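Local coordinates for protein iron-regulated transcriptional activator AFT2 (Saccharomyces cerevisiae, PDB 4LMG) that activates genes of the yeast iron regulon when iron is scarce, recognising the iron-responsive promoter element through a WRKY-GCM1-type DNA-binding domain, at residues R76-Y81 against V91-I96. Sequence-based numbering, arbitrary orientation.
Sequences RIRAAY and VVMNNI. With nucleotides of chain H.
Arg76 and Met93 form one hydrogen-bonded antiparallel pair and Arg78 and Val91 another, joining the two strands of a beta hairpin in the WRKY-GCM1 fold. Met93 N gives a nearly straight bond to Arg76 O (2.7 Å, 172° at the hydrogen), whereas the return bond from Arg76 N to Met93 O is longer, at 3.2 Å. Arg78 N also bonds to Val91 O, at 2.9 Å, and Val91 N to Arg78 O.

Apolar contacts occur on both faces. Ile77 CG1 meets Val92 CG2 at 4.3 Å in the non-hydrogen-bonded pair between, on the face covered by helix 21-29 through Leu25 and Phe29. On the other face the extended Met93 chain carries CE against Arg78 CB (3.6 Å) and CD.

That second face meets DNA. Arg76 bends about its CB-CG bond (chi2 -58°), and C2 of the adenine of deoxyadenosine 1 of chain H lies over one face of its guanidinium, 3.1 Å from Arg76 NH2, with the two planes tilted about 40° apart. Cys73 O, from a zinc ligand, accepts a hydrogen bond from Arg76 NH1. Met93 SD lies 3.7 Å from the sugar C5' of the same nucleotide, and Arg78 CD 3.4 Å from its O5'.

The chemistry thus divides by face: aliphatic groups pack into the protein core, while arginine and methionine chains touch base and sugar without hydrogen-bonding to this nucleotide, so the DNA contact probably rests on shape and on the arginines' positive charge, Arg78 also packing on a phosphate.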
loop_
_atom_site.group_PDB
_atom_site.type_symbol
_atom_site.label_atom_id
_atom_site.label_comp_id
_atom_site.label_asym_id
_atom_site.label_seq_id
_atom_site.Cartn_x
_atom_site.Cartn_y
_atom_site.Cartn_z
ATOM N N ARG A 76 3.242 0.040 19.861
ATOM C CA ARG A 76 3.675 -0.869 18.805
ATOM C C ARG A 76 3.680 -2.323 19.260
ATOM O O ARG A 76 4.090 -2.635 20.376
ATOM C CB ARG A 76 5.072 -0.495 18.301
ATOM C CG ARG A 76 5.133 0.765 17.456
ATOM C CD ARG A 76 4.231 0.662 16.239
ATOM N NE ARG A 76 4.408 1.793 15.331
ATOM C CZ ARG A 76 3.907 3.007 15.542
ATOM N NH1 ARG A 76 3.198 3.256 16.636
ATOM N NH2 ARG A 76 4.115 3.974 14.659
ATOM N N ILE A 77 3.219 -3.209 18.387
ATOM C CA ILE A 77 3.353 -4.640 18.615
ATOM C C ILE A 77 4.180 -5.241 17.486
ATOM O O ILE A 77 3.920 -4.984 16.310
ATOM C CB ILE A 77 1.990 -5.343 18.677
ATOM C CG1 ILE A 77 1.130 -4.746 19.792
ATOM C CG2 ILE A 77 2.172 -6.836 18.896
ATOM C CD1 ILE A 77 -0.200 -5.437 19.963
ATOM N N ARG A 78 5.183 -6.032 17.845
ATOM C CA ARG A 78 6.053 -6.636 16.847
ATOM C C ARG A 78 6.099 -8.151 16.999
ATOM O O ARG A 78 6.520 -8.668 18.030
ATOM C CB ARG A 78 7.460 -6.044 16.939
ATOM C CG ARG A 78 8.396 -6.460 15.814
ATOM C CD ARG A 78 9.590 -5.524 15.739
ATOM N NE ARG A 78 10.565 -5.947 14.740
ATOM C CZ ARG A 78 11.646 -6.672 15.014
ATOM N NH1 ARG A 78 11.890 -7.054 16.261
ATOM N NH2 ARG A 78 12.482 -7.015 14.044
ATOM N N ALA A 79 5.633 -8.855 15.975
ATOM C CA ALA A 79 5.722 -10.305 15.944
ATOM C C ALA A 79 6.827 -10.704 14.978
ATOM O O ALA A 79 6.823 -10.292 13.819
ATOM C CB ALA A 79 4.399 -10.913 15.521
ATOM N N ALA A 80 7.774 -11.501 15.459
ATOM C CA ALA A 80 8.924 -11.890 14.651
ATOM C C ALA A 80 9.163 -13.396 14.684
ATOM O O ALA A 80 9.104 -14.022 15.739
ATOM C CB ALA A 80 10.169 -11.143 15.112
ATOM N N TYR A 81 9.442 -13.972 13.521
ATOM C CA TYR A 81 9.697 -15.400 13.430
ATOM C C TYR A 81 11.170 -15.727 13.643
ATOM O O TYR A 81 12.036 -15.262 12.902
ATOM C CB TYR A 81 9.230 -15.945 12.081
ATOM C CG TYR A 81 9.361 -17.445 11.959
ATOM C CD1 TYR A 81 10.348 -18.016 11.165
ATOM C CD2 TYR A 81 8.500 -18.290 12.645
ATOM C CE1 TYR A 81 10.468 -19.386 11.052
ATOM C CE2 TYR A 81 8.614 -19.661 12.539
ATOM C CZ TYR A 81 9.597 -20.204 11.743
ATOM O OH TYR A 81 9.708 -21.572 11.641
ATOM N N VAL A 91 6.137 -9.146 20.938
ATOM C CA VAL A 91 6.538 -8.165 21.934
ATOM C C VAL A 91 5.733 -6.879 21.805
ATOM O O VAL A 91 5.480 -6.399 20.698
ATOM C CB VAL A 91 8.035 -7.829 21.813
ATOM C CG1 VAL A 91 8.460 -6.900 22.940
ATOM C CG2 VAL A 91 8.867 -9.103 21.827
ATOM N N VAL A 92 5.329 -6.329 22.945
ATOM C CA VAL A 92 4.653 -5.041 22.980
ATOM C C VAL A 92 5.652 -3.946 23.343
ATOM O O VAL A 92 6.409 -4.078 24.304
ATOM C CB VAL A 92 3.508 -5.029 24.009
ATOM C CG1 VAL A 92 2.901 -3.641 24.106
ATOM C CG2 VAL A 92 2.449 -6.059 23.644
ATOM N N MET A 93 5.649 -2.868 22.566
ATOM C CA MET A 93 6.551 -1.746 22.789
ATOM C C MET A 93 5.753 -0.473 23.061
ATOM O O MET A 93 4.583 -0.378 22.692
ATOM C CB MET A 93 7.444 -1.543 21.566
ATOM C CG MET A 93 8.098 -2.820 21.062
ATOM S SD MET A 93 8.930 -2.604 19.478
ATOM C CE MET A 93 9.575 -4.254 19.213
ATOM N N ASN A 94 6.394 0.502 23.700
ATOM C CA ASN A 94 5.743 1.769 24.028
ATOM C C ASN A 94 4.288 1.578 24.428
ATOM O O ASN A 94 3.377 1.984 23.707
ATOM C CB ASN A 94 5.839 2.747 22.857
ATOM C CG ASN A 94 7.243 3.279 22.655
ATOM O OD1 ASN A 94 7.864 3.051 21.616
ATOM N ND2 ASN A 94 7.752 3.995 23.651
ATOM N N ASN A 95 4.076 0.958 25.583
ATOM C CA ASN A 95 2.731 0.636 26.040
ATOM C C ASN A 95 1.873 1.873 26.311
ATOM O O ASN A 95 0.732 1.760 26.760
ATOM C CB ASN A 95 2.797 -0.250 27.284
ATOM C CG ASN A 95 1.457 -0.849 27.637
ATOM O OD1 ASN A 95 0.882 -0.545 28.682
ATOM N ND2 ASN A 95 0.942 -1.695 26.756
ATOM N N ILE A 96 2.428 3.048 26.029
ATOM C CA ILE A 96 1.727 4.306 26.250
ATOM C C ILE A 96 0.962 4.734 25.006
ATOM O O ILE A 96 1.462 4.614 23.889
ATOM C CB ILE A 96 2.707 5.429 26.627
ATOM C CG1 ILE A 96 3.618 4.980 27.771
ATOM C CG2 ILE A 96 1.949 6.696 26.995
ATOM C CD1 ILE A 96 4.690 5.986 28.128
ATOM O "O5'" DA H 1 11.271 -2.545 16.051
ATOM C "C5'" DA H 1 10.237 -1.576 16.210
ATOM C "C4'" DA H 1 9.413 -1.443 14.940
ATOM O "O4'" DA H 1 8.289 -0.563 15.184
ATOM C "C3'" DA H 1 10.133 -0.814 13.758
ATOM O "O3'" DA H 1 9.492 -1.186 12.544
ATOM C "C2'" DA H 1 9.962 0.675 14.042
ATOM C "C1'" DA H 1 8.578 0.730 14.688
ATOM N N9 DA H 1 8.494 1.669 15.803
ATOM C C8 DA H 1 8.893 1.454 17.094
ATOM N N7 DA H 1 8.696 2.479 17.887
ATOM C C5 DA H 1 8.127 3.433 17.060
ATOM C C6 DA H 1 7.682 4.749 17.297
ATOM N N6 DA H 1 7.747 5.345 18.493
ATOM N N1 DA H 1 7.164 5.429 16.252
ATOM C C2 DA H 1 7.100 4.828 15.057
ATOM N N3 DA H 1 7.485 3.601 14.713
ATOM C C4 DA H 1 7.995 2.950 15.770
#